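Local atomic coordinates of beta-lactamase (Klebsiella pneumoniae, PDB entry 6M5P), a protein that probably hydrolyses beta-lactam antibiotics to substituted beta-amino acids, as a class C beta-lactamase conferring antibiotic resistance. Residues S112-G117 against Q275-E280; S121-F126 against S157-G162; L66-S71 against G229-S234. The protein carries 1 engineered substitution. All coordinates share one frame; numbering follows the deposited sequence.

Contact 1 of 3, residues S112-G117 against Q275-E280. With MER ((4R,5S)-3-{[(3S,5S)-5-(dimethylcarbamoyl)pyrrolidin-3-yl]sulfanyl}-5-[(2S,3R)-3-hydroxy-1-oxobutan-2-yl]-4-methyl-4,5-d ihydro-1H-pyrrole-2-carboxylic acid), chain B.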
loop_
_atom_site.group_PDB
_atom_site.type_symbol
_atom_site.label_atom_id
_atom_site.label_comp_id
_atom_site.label_asym_id
_atom_site.label_seq_id
_atom_site.Cartn_x
_atom_site.Cartn_y
_atom_site.Cartn_z
ATOM N N SER A 112 -4.532 20.096 6.717
ATOM C CA SER A 112 -4.807 20.017 5.289
ATOM C C SER A 112 -5.118 18.583 4.876
ATOM O O SER A 112 -4.782 17.617 5.571
ATOM C CB SER A 112 -3.613 20.524 4.477
ATOM O OG SER A 112 -2.498 19.669 4.641
ATOM N N VAL A 113 -5.760 18.455 3.712
ATOM C CA VAL A 113 -5.901 17.133 3.107
ATOM C C VAL A 113 -4.524 16.519 2.870
ATOM O O VAL A 113 -4.313 15.323 3.105
ATOM C CB VAL A 113 -6.751 17.216 1.825
ATOM C CG1 VAL A 113 -6.856 15.851 1.142
ATOM C CG2 VAL A 113 -8.139 17.731 2.154
ATOM N N LEU A 114 -3.552 17.334 2.444
ATOM C CA LEU A 114 -2.197 16.829 2.286
ATOM C C LEU A 114 -1.669 16.230 3.584
ATOM O O LEU A 114 -1.017 15.184 3.565
ATOM C CB LEU A 114 -1.274 17.946 1.797
ATOM C CG LEU A 114 0.128 17.496 1.407
ATOM C CD1 LEU A 114 0.116 16.629 0.144
ATOM C CD2 LEU A 114 1.021 18.712 1.199
ATOM N N ASN A 115 -1.947 16.873 4.727
ATOM C CA ASN A 115 -1.467 16.338 6.001
ATOM C C ASN A 115 -1.989 14.921 6.230
ATOM O O ASN A 115 -1.227 14.029 6.605
ATOM C CB ASN A 115 -1.886 17.224 7.179
ATOM C CG ASN A 115 -1.141 18.562 7.259
ATOM O OD1 ASN A 115 -1.764 19.568 7.606
ATOM N ND2 ASN A 115 0.170 18.573 7.009
ATOM N N VAL A 116 -3.287 14.685 6.007
ATOM C CA VAL A 116 -3.785 13.326 6.224
ATOM C C VAL A 116 -3.291 12.370 5.142
ATOM O O VAL A 116 -3.229 11.160 5.373
ATOM C CB VAL A 116 -5.315 13.237 6.450
ATOM C CG1 VAL A 116 -5.694 13.923 7.762
ATOM C CG2 VAL A 116 -6.108 13.826 5.284
ATOM N N GLY A 117 -2.898 12.888 3.974
ATOM C CA GLY A 117 -2.314 12.072 2.924
ATOM C C GLY A 117 -0.839 11.776 3.075
ATOM O O GLY A 117 -0.299 10.996 2.274
ATOM N N GLN A 275 8.493 11.141 2.148
ATOM C CA GLN A 275 7.087 10.778 2.244
ATOM C C GLN A 275 6.349 11.343 1.039
ATOM O O GLN A 275 6.303 12.567 0.845
ATOM C CB GLN A 275 6.509 11.333 3.545
ATOM C CG GLN A 275 5.021 11.085 3.716
ATOM C CD GLN A 275 4.696 9.611 3.877
ATOM O OE1 GLN A 275 5.106 8.969 4.844
ATOM N NE2 GLN A 275 3.957 9.064 2.912
ATOM N N ASP A 276 5.798 10.447 0.221
ATOM C CA ASP A 276 4.963 10.838 -0.901
ATOM C C ASP A 276 3.503 10.813 -0.442
ATOM O O ASP A 276 3.221 10.916 0.756
ATOM C CB ASP A 276 5.172 9.894 -2.091
ATOM C CG ASP A 276 6.619 9.802 -2.581
ATOM O OD1 ASP A 276 7.498 10.615 -2.225
ATOM O OD2 ASP A 276 6.852 8.864 -3.383
ATOM N N LEU A 277 2.554 10.665 -1.367
ATOM C CA LEU A 277 1.164 10.480 -0.966
ATOM C C LEU A 277 0.999 9.007 -0.620
ATOM O O LEU A 277 0.801 8.160 -1.497
ATOM C CB LEU A 277 0.200 10.955 -2.047
ATOM C CG LEU A 277 -1.138 11.494 -1.515
ATOM C CD1 LEU A 277 -0.961 12.801 -0.732
ATOM C CD2 LEU A 277 -2.163 11.668 -2.634
ATOM N N MET A 278 1.127 8.710 0.677
ATOM C CA MET A 278 1.150 7.362 1.258
ATOM C C MET A 278 2.384 6.542 0.892
ATOM O O MET A 278 3.019 5.979 1.790
ATOM C CB MET A 278 -0.160 6.592 1.025
ATOM C CG MET A 278 -1.343 7.181 1.804
ATOM S SD MET A 278 -1.099 7.075 3.597
ATOM C CE MET A 278 -2.146 8.420 4.140
ATOM N N TRP A 279 2.760 6.472 -0.385
ATOM C CA TRP A 279 4.023 5.818 -0.725
ATOM C C TRP A 279 5.193 6.503 -0.015
ATOM O O TRP A 279 5.140 7.691 0.310
ATOM C CB TRP A 279 4.278 5.909 -2.233
ATOM C CG TRP A 279 3.301 5.168 -3.095
ATOM C CD1 TRP A 279 2.299 5.708 -3.860
ATOM C CD2 TRP A 279 3.245 3.750 -3.305
ATOM N NE1 TRP A 279 1.622 4.718 -4.534
ATOM C CE2 TRP A 279 2.183 3.508 -4.216
ATOM C CE3 TRP A 279 3.991 2.667 -2.825
ATOM C CZ2 TRP A 279 1.845 2.227 -4.639
ATOM C CZ3 TRP A 279 3.653 1.392 -3.248
ATOM C CH2 TRP A 279 2.590 1.187 -4.148
ATOM N N GLU A 280 6.261 5.741 0.206
ATOM C CA GLU A 280 7.527 6.236 0.738
ATOM C C GLU A 280 8.620 5.936 -0.272
ATOM O O GLU A 280 8.555 4.928 -0.981
ATOM C CB GLU A 280 7.905 5.503 2.042
ATOM C CG GLU A 280 6.851 5.546 3.125
ATOM C CD GLU A 280 7.332 4.911 4.414
ATOM O OE1 GLU A 280 8.473 4.398 4.445
ATOM O OE2 GLU A 280 6.567 4.924 5.398
HETATM C C1 MER B . 0.063 -1.453 8.627
HETATM C C2 MER B . 1.992 0.595 9.726
HETATM C C3 MER B . -0.826 -1.109 9.932
HETATM C C4 MER B . -0.223 0.065 10.504
HETATM C C5 MER B . 0.961 1.489 9.093
HETATM O O6 MER B . -0.005 -2.362 7.875
HETATM C C7 MER B . -2.343 -0.806 9.777
HETATM O O8 MER B . -2.861 -0.807 11.065
HETATM C C9 MER B . -3.101 -1.854 8.926
HETATM N N10 MER B . -0.296 1.261 9.550
HETATM C C11 MER B . 1.193 2.286 7.850
HETATM O O12 MER B . 1.896 1.811 6.933
HETATM O O13 MER B . 0.683 3.430 7.712
HETATM S S14 MER B . 3.598 1.472 10.023
HETATM C C15 MER B . 4.890 1.223 8.885
HETATM C C16 MER B . 4.645 1.313 7.325
HETATM C C17 MER B . 5.931 1.285 6.915
HETATM C C18 MER B . 1.366 -0.012 10.804
HETATM N N19 MER B . 6.636 2.450 7.837
HETATM C C20 MER B . 1.876 -1.450 11.162
HETATM C C21 MER B . 6.023 2.344 9.039
HETATM C C22 MER B . 6.242 1.373 5.411
HETATM N N23 MER B . 7.534 0.762 4.952
HETATM O O24 MER B . 5.551 1.857 4.582
HETATM C C25 MER B . 8.382 0.154 5.972
HETATM C C26 MER B . 7.925 0.785 3.555
#
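L114, V116 and G117, on the short helix 113-117, meet L277 and M278 at the tip of a beta hairpin. The helix starts from S112, which with N115 forms a capping box. S112 OG takes the backbone N of N115 at 2.9 Å, and N115 OD1 takes S112 N in return at 3.0 Å, an almost straight bond. N115 ND2 turns to T120, while V113 packs on L92 and L164, so neither reaches the hairpin.

L114 is the first to cross. Its CG lies anti to the backbone N (chi1 -172°), and CD1 ends 4.1 Å from L277 CD1, the two side chains meeting at a slant. Facing the helix, residues 275-280 join strands 273-275 and 280-283 of the large antiparallel sheet. The loop closes with D276 N bonded to the carbonyl O of W279, and M278 sits at the middle of a classic gamma turn. The contact therefore ties the helical part of this class C fold to a hairpin of its sheet.

V116 turns away from the loop and packs on L164, leaving its carbonyl to meet M278: CE comes within 3.2 Å of V116 O. M278 is bent at chi2 (-63°), and its side chain also packs against L164 of helix 158-171. G117 brings the helix to its closest backbone approach. Its O receives a weak, bent hydrogen bond from M278 N at 3.1 Å, and L277 CD1 lies against the same oxygen at 3.6 Å. Behind the turn, Q275 NE2 donates to D276 O at 2.9 Å from above the carbonyl plane, while R154 holds Q275 OE1. At the far end, E280 OE2 accepts a weak bond from N19 of the bound MER, 3.5 Å away.

Contact 2 of 3, residues S121-F126 against S157-G162. With MER ((4R,5S)-3-{[(3S,5S)-5-(dimethylcarbamoyl)pyrrolidin-3-yl]sulfanyl}-5-[(2S,3R)-3-hydroxy-1-oxobutan-2-yl]-4-methyl-4,5-d ihydro-1H-pyrrole-2-carboxylic acid), chain B.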
loop_
_atom_site.group_PDB
_atom_site.type_symbol
_atom_site.label_atom_id
_atom_site.label_comp_id
_atom_site.label_asym_id
_atom_site.label_seq_id
_atom_site.Cartn_x
_atom_site.Cartn_y
_atom_site.Cartn_z
ATOM N N SER A 121 -0.798 14.927 9.961
ATOM C CA SER A 121 -1.811 15.625 10.755
ATOM C C SER A 121 -1.531 15.529 12.253
ATOM O O SER A 121 -1.936 16.418 13.013
ATOM C CB SER A 121 -3.215 15.090 10.459
ATOM O OG SER A 121 -3.431 13.812 11.057
ATOM N N GLY A 122 -0.865 14.465 12.702
ATOM C CA GLY A 122 -0.692 14.185 14.118
ATOM C C GLY A 122 -1.717 13.234 14.697
ATOM O O GLY A 122 -1.585 12.844 15.869
ATOM N N LEU A 123 -2.731 12.854 13.921
ATOM C CA LEU A 123 -3.661 11.833 14.380
ATOM C C LEU A 123 -2.910 10.544 14.687
ATOM O O LEU A 123 -1.942 10.191 14.005
ATOM C CB LEU A 123 -4.718 11.563 13.311
ATOM C CG LEU A 123 -5.859 12.582 13.239
ATOM C CD1 LEU A 123 -6.609 12.453 11.917
ATOM C CD2 LEU A 123 -6.799 12.369 14.407
ATOM N N GLN A 124 -3.378 9.829 15.709
ATOM C CA GLN A 124 -2.719 8.626 16.191
ATOM C C GLN A 124 -2.903 7.475 15.206
ATOM O O GLN A 124 -3.700 7.543 14.264
ATOM C CB GLN A 124 -3.273 8.240 17.569
ATOM C CG GLN A 124 -4.725 7.764 17.546
ATOM C CD GLN A 124 -5.421 7.877 18.893
ATOM O OE1 GLN A 124 -5.174 8.809 19.666
ATOM N NE2 GLN A 124 -6.311 6.934 19.174
ATOM N N LEU A 125 -2.173 6.387 15.453
ATOM C CA LEU A 125 -2.188 5.263 14.519
ATOM C C LEU A 125 -3.554 4.589 14.462
ATOM O O LEU A 125 -4.114 4.392 13.376
ATOM C CB LEU A 125 -1.094 4.256 14.890
ATOM C CG LEU A 125 -1.044 2.982 14.042
ATOM C CD1 LEU A 125 -0.897 3.301 12.558
ATOM C CD2 LEU A 125 0.126 2.133 14.514
ATOM N N PHE A 126 -4.104 4.214 15.608
ATOM C CA PHE A 126 -5.260 3.330 15.639
ATOM C C PHE A 126 -6.538 4.078 15.982
ATOM O O PHE A 126 -6.567 4.906 16.902
ATOM C CB PHE A 126 -5.057 2.185 16.633
ATOM C CG PHE A 126 -4.020 1.190 16.200
ATOM C CD1 PHE A 126 -4.217 0.402 15.079
ATOM C CD2 PHE A 126 -2.842 1.054 16.908
ATOM C CE1 PHE A 126 -3.263 -0.512 14.680
ATOM C CE2 PHE A 126 -1.876 0.141 16.518
ATOM C CZ PHE A 126 -2.085 -0.641 15.393
ATOM N N SER A 157 -0.857 6.939 10.533
ATOM C CA SER A 157 -2.202 7.038 11.084
ATOM C C SER A 157 -3.217 6.308 10.218
ATOM O O SER A 157 -3.376 6.640 9.039
ATOM C CB SER A 157 -2.608 8.502 11.243
ATOM O OG SER A 157 -3.914 8.583 11.786
ATOM N N ASN A 158 -3.936 5.351 10.810
ATOM C CA ASN A 158 -5.091 4.788 10.120
ATOM C C ASN A 158 -6.241 5.784 10.070
ATOM O O ASN A 158 -6.996 5.805 9.089
ATOM C CB ASN A 158 -5.561 3.507 10.802
ATOM C CG ASN A 158 -4.548 2.386 10.709
ATOM O OD1 ASN A 158 -3.602 2.440 9.924
ATOM N ND2 ASN A 158 -4.759 1.341 11.499
ATOM N N ILE A 159 -6.394 6.613 11.109
ATOM C CA ILE A 159 -7.471 7.604 11.127
ATOM C C ILE A 159 -7.270 8.623 10.018
ATOM O O ILE A 159 -8.201 8.944 9.271
ATOM C CB ILE A 159 -7.554 8.300 12.496
ATOM C CG1 ILE A 159 -7.564 7.285 13.635
ATOM C CG2 ILE A 159 -8.796 9.177 12.561
ATOM C CD1 ILE A 159 -7.558 7.944 15.002
ATOM N N GLY A 160 -6.048 9.143 9.896
ATOM C CA GLY A 160 -5.764 10.101 8.839
ATOM C C GLY A 160 -6.020 9.531 7.454
ATOM O O GLY A 160 -6.628 10.188 6.610
ATOM N N THR A 161 -5.585 8.289 7.212
ATOM C CA THR A 161 -5.857 7.683 5.910
ATOM C C THR A 161 -7.354 7.530 5.692
ATOM O O THR A 161 -7.851 7.696 4.566
ATOM C CB THR A 161 -5.173 6.323 5.786
ATOM O OG1 THR A 161 -3.797 6.439 6.154
ATOM C CG2 THR A 161 -5.248 5.836 4.340
ATOM N N GLY A 162 -8.084 7.209 6.761
ATOM C CA GLY A 162 -9.533 7.149 6.668
ATOM C C GLY A 162 -10.132 8.453 6.184
ATOM O O GLY A 162 -10.975 8.468 5.281
HETATM C C1 MER B . 0.063 -1.453 8.627
HETATM C C2 MER B . 1.992 0.595 9.726
HETATM C C3 MER B . -0.826 -1.109 9.932
HETATM C C4 MER B . -0.223 0.065 10.504
HETATM C C5 MER B . 0.961 1.489 9.093
HETATM O O6 MER B . -0.005 -2.362 7.875
HETATM C C7 MER B . -2.343 -0.806 9.777
HETATM O O8 MER B . -2.861 -0.807 11.065
HETATM C C9 MER B . -3.101 -1.854 8.926
HETATM N N10 MER B . -0.296 1.261 9.550
HETATM C C11 MER B . 1.193 2.286 7.850
HETATM O O12 MER B . 1.896 1.811 6.933
HETATM O O13 MER B . 0.683 3.430 7.712
HETATM S S14 MER B . 3.598 1.472 10.023
HETATM C C15 MER B . 4.890 1.223 8.885
HETATM C C16 MER B . 4.645 1.313 7.325
HETATM C C17 MER B . 5.931 1.285 6.915
HETATM C C18 MER B . 1.366 -0.012 10.804
HETATM N N19 MER B . 6.636 2.450 7.837
HETATM C C20 MER B . 1.876 -1.450 11.162
HETATM C C21 MER B . 6.023 2.344 9.039
HETATM C C22 MER B . 6.242 1.373 5.411
HETATM N N23 MER B . 7.534 0.762 4.952
HETATM O O24 MER B . 5.551 1.857 4.582
HETATM C C25 MER B . 8.382 0.154 5.972
HETATM C C26 MER B . 7.925 0.785 3.555
#
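N158, at the start of helix 158-171, crosses L125 at a slant and runs alongside F126 on its way to the bound MER. Its CB lies 3.1 Å from L125 O, and the same oxygen is gripped in its carbonyl plane, on a lone pair, by N158 N at 2.7 Å. With CG beside the backbone N (chi1 -66°), the amide turns toward the ligand. OD1 faces L125 CD1 at 3.9 Å and takes a hydrogen bond from K74 NZ. ND2, at the other corner of the tip, donates an almost straight bond (168°) to MER O8, 2.9 Å away. The F126 ring has its plane 82° from the amide and its CD1 3.7 Å from N158 ND2; L125 CG covers one face of that ring over its centre. K74 on one corner and MER on the other probably fix which corner of the amide is O and which N. F156-S157-N158 stands where class C enzymes carry their Tyr-X-Asn motif.

S157, the N-cap, works in both directions: its OG donates to Q124 O at 2.7 Å, from above the carbonyl plane, and accepts G160 N at 2.9 Å. Further along, L123 crosses I159 at about a right angle, with L123 CD1 4.0 Å from I159 CG2, and Q124 CG meets I159 CD1 obliquely.

The 121-126 loop thus lies over the first turn of helix 158-171. L123 reaches W144 beyond it, S121 rests on helix 113-117, and T161 packs against K74 and A77 of helix 73-86.

Contact 3 of 3, residues L66-S71 against G229-S234. With MER ((4R,5S)-3-{[(3S,5S)-5-(dimethylcarbamoyl)pyrrolidin-3-yl]sulfanyl}-5-[(2S,3R)-3-hydroxy-1-oxobutan-2-yl]-4-methyl-4,5-d ihydro-1H-pyrrole-2-carboxylic acid), chain B.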
loop_
_atom_site.group_PDB
_atom_site.type_symbol
_atom_site.label_atom_id
_atom_site.label_comp_id
_atom_site.label_asym_id
_atom_site.label_seq_id
_atom_site.Cartn_x
_atom_site.Cartn_y
_atom_site.Cartn_z
ATOM N N LEU A 66 -6.031 -14.929 -2.720
ATOM C CA LEU A 66 -6.179 -13.583 -2.192
ATOM C C LEU A 66 -5.508 -13.504 -0.833
ATOM O O LEU A 66 -5.728 -14.367 0.029
ATOM C CB LEU A 66 -7.660 -13.239 -2.033
ATOM C CG LEU A 66 -8.473 -13.255 -3.329
ATOM C CD1 LEU A 66 -9.968 -13.290 -3.009
ATOM C CD2 LEU A 66 -8.142 -12.034 -4.177
ATOM N N PHE A 67 -4.735 -12.440 -0.632
ATOM C CA PHE A 67 -4.085 -12.151 0.633
ATOM C C PHE A 67 -4.567 -10.798 1.127
ATOM O O PHE A 67 -4.820 -9.885 0.330
ATOM C CB PHE A 67 -2.568 -12.023 0.419
ATOM C CG PHE A 67 -1.871 -13.317 0.048
ATOM C CD1 PHE A 67 -1.837 -13.757 -1.265
ATOM C CD2 PHE A 67 -1.199 -14.064 1.010
ATOM C CE1 PHE A 67 -1.172 -14.926 -1.613
ATOM C CE2 PHE A 67 -0.527 -15.247 0.661
ATOM C CZ PHE A 67 -0.515 -15.666 -0.649
ATOM N N GLU A 68 -4.662 -10.649 2.449
ATOM C CA GLU A 68 -4.804 -9.317 3.021
ATOM C C GLU A 68 -3.483 -8.577 2.873
ATOM O O GLU A 68 -2.411 -9.159 3.061
ATOM C CB GLU A 68 -5.160 -9.418 4.500
ATOM C CG GLU A 68 -6.497 -10.103 4.734
ATOM C CD GLU A 68 -6.780 -10.419 6.191
ATOM O OE1 GLU A 68 -6.018 -10.011 7.097
ATOM O OE2 GLU A 68 -7.791 -11.104 6.424
ATOM N N VAL A 69 -3.548 -7.292 2.531
ATOM C CA VAL A 69 -2.340 -6.494 2.361
ATOM C C VAL A 69 -2.222 -5.362 3.365
ATOM O O VAL A 69 -1.255 -4.599 3.308
ATOM C CB VAL A 69 -2.162 -5.983 0.919
ATOM C CG1 VAL A 69 -2.090 -7.167 -0.030
ATOM C CG2 VAL A 69 -3.279 -5.010 0.544
ATOM N N GLY A 70 -3.155 -5.250 4.298
ATOM C CA GLY A 70 -2.991 -4.295 5.380
ATOM C C GLY A 70 -2.775 -2.890 4.857
ATOM O O GLY A 70 -3.509 -2.412 3.983
ATOM N N SER A 71 -1.734 -2.224 5.367
ATOM C CA SER A 71 -1.530 -0.818 5.030
ATOM C C SER A 71 -1.130 -0.570 3.595
ATOM O O SER A 71 -1.087 0.602 3.206
ATOM C CB SER A 71 -0.478 -0.158 5.896
ATOM O OG SER A 71 -1.096 0.265 7.088
ATOM N N GLY A 229 -8.325 -2.392 4.157
ATOM C CA GLY A 229 -9.387 -3.225 3.632
ATOM C C GLY A 229 -9.088 -4.092 2.428
ATOM O O GLY A 229 -9.930 -4.926 2.087
ATOM N N ILE A 230 -7.959 -3.932 1.747
ATOM C CA ILE A 230 -7.781 -4.591 0.452
ATOM C C ILE A 230 -7.362 -6.048 0.637
ATOM O O ILE A 230 -6.434 -6.368 1.403
ATOM C CB ILE A 230 -6.763 -3.824 -0.409
ATOM C CG1 ILE A 230 -7.312 -2.445 -0.815
ATOM C CG2 ILE A 230 -6.343 -4.650 -1.636
ATOM C CD1 ILE A 230 -8.357 -2.474 -1.925
ATOM N N LYS A 231 -8.030 -6.937 -0.096
ATOM C CA LYS A 231 -7.603 -8.315 -0.307
ATOM C C LYS A 231 -7.390 -8.484 -1.804
ATOM O O LYS A 231 -8.245 -8.067 -2.595
ATOM C CB LYS A 231 -8.689 -9.290 0.176
ATOM C CG LYS A 231 -8.986 -9.209 1.675
ATOM C CD LYS A 231 -10.145 -8.244 1.992
ATOM C CE LYS A 231 -10.163 -7.819 3.445
ATOM N NZ LYS A 231 -11.302 -6.901 3.654
ATOM N N THR A 232 -6.263 -9.069 -2.206
ATOM C CA THR A 232 -5.900 -9.041 -3.618
ATOM C C THR A 232 -4.914 -10.164 -3.923
ATOM O O THR A 232 -4.400 -10.836 -3.020
ATOM C CB THR A 232 -5.334 -7.658 -3.981
ATOM O OG1 THR A 232 -5.073 -7.578 -5.387
ATOM C CG2 THR A 232 -4.061 -7.379 -3.181
ATOM N N THR A 233 -4.673 -10.371 -5.214
ATOM C CA THR A 233 -3.686 -11.338 -5.677
ATOM C C THR A 233 -2.375 -10.629 -5.992
ATOM O O THR A 233 -2.336 -9.427 -6.260
ATOM C CB THR A 233 -4.155 -12.038 -6.954
ATOM O OG1 THR A 233 -4.233 -11.068 -8.003
ATOM C CG2 THR A 233 -5.509 -12.717 -6.757
ATOM N N SER A 234 -1.293 -11.407 -6.004
ATOM C CA SER A 234 -0.012 -10.842 -6.409
ATOM C C SER A 234 -0.054 -10.351 -7.853
ATOM O O SER A 234 0.585 -9.351 -8.188
ATOM C CB SER A 234 1.111 -11.856 -6.202
ATOM O OG SER A 234 0.901 -12.987 -7.029
HETATM C C1 MER B . 0.063 -1.453 8.627
HETATM C C2 MER B . 1.992 0.595 9.726
HETATM C C3 MER B . -0.826 -1.109 9.932
HETATM C C4 MER B . -0.223 0.065 10.504
HETATM C C5 MER B . 0.961 1.489 9.093
HETATM O O6 MER B . -0.005 -2.362 7.875
HETATM C C7 MER B . -2.343 -0.806 9.777
HETATM O O8 MER B . -2.861 -0.807 11.065
HETATM C C9 MER B . -3.101 -1.854 8.926
HETATM N N10 MER B . -0.296 1.261 9.550
HETATM C C11 MER B . 1.193 2.286 7.850
HETATM O O12 MER B . 1.896 1.811 6.933
HETATM O O13 MER B . 0.683 3.430 7.712
HETATM S S14 MER B . 3.598 1.472 10.023
HETATM C C15 MER B . 4.890 1.223 8.885
HETATM C C16 MER B . 4.645 1.313 7.325
HETATM C C17 MER B . 5.931 1.285 6.915
HETATM C C18 MER B . 1.366 -0.012 10.804
HETATM N N19 MER B . 6.636 2.450 7.837
HETATM C C20 MER B . 1.876 -1.450 11.162
HETATM C C21 MER B . 6.023 2.344 9.039
HETATM C C22 MER B . 6.242 1.373 5.411
HETATM N N23 MER B . 7.534 0.762 4.952
HETATM O O24 MER B . 5.551 1.857 4.582
HETATM C C25 MER B . 8.382 0.154 5.972
HETATM C C26 MER B . 7.925 0.785 3.555
HETATM O O HOH W 1 -5.937 -6.151 4.169
#
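V69 CG1 packs tightly against T232 CG2 at 3.7 Å, nearly at a right angle; T232 shares its face of the small sheet with F67. In V69, CG1 lies beside the backbone N (chi1 -59°), which aims it at T232 and leaves CG2 to lean on I230. Strands 67-68 and 231-232 run antiparallel. F67 and T232 form a hydrogen-bonded pair: F67 N reaches T232 O at 2.9 Å, almost straight (171°), and T232 N returns to F67 O at 3.0 Å. A third bond, V69 N to I230 O at 3.2 Å, continues the pairing toward the active site. L237 and L345 close over V69, and L66 CD2 packs on T233 CG2 at the far end.

The opposite face is looser. E68 and K231, a non-hydrogen-bonded pair, lie side by side and touch through their CG atoms at 4.0 Å, but their charged ends part. E68 binds Y205, T325 and the backbone N of V218, while K231 NZ is held by G229 O and L195 O. Past V69 the backbones separate, and a water fills in, accepting from G70 N at 2.9 Å and donating to I230 O at 2.8 Å.

The paired strand delivers S71, first residue of the Ser-X-X-Lys motif that ends at K74 and the serine to which AMP attaches covalently. S71 N donates to MER O6 at 3.0 Å. With S324 N also hydrogen-bonded to MER, this is consistent with the oxyanion hole of class C enzymes, in which two backbone N-H groups would probably polarise a substrate carbonyl.

Contacts 1 and 2 are neighbours, their centres 11 Å apart, and they touch directly: M278 CE packs on T161 OG1 at 3.3 Å, and V116 CB lies 3.3 Å from G160 O. Contact 3 stands across the pocket, its centre 21 Å from that of contact 1 and 20 Å from that of contact 2, although nearest atoms come to about 6 Å and 4 Å. MER spans the gap and is touched by all three contacts, each at a different part of the molecule. K74 joins them further, packing on M278, hydrogen-bonded to N158 and MER, and following S71 closely in sequence.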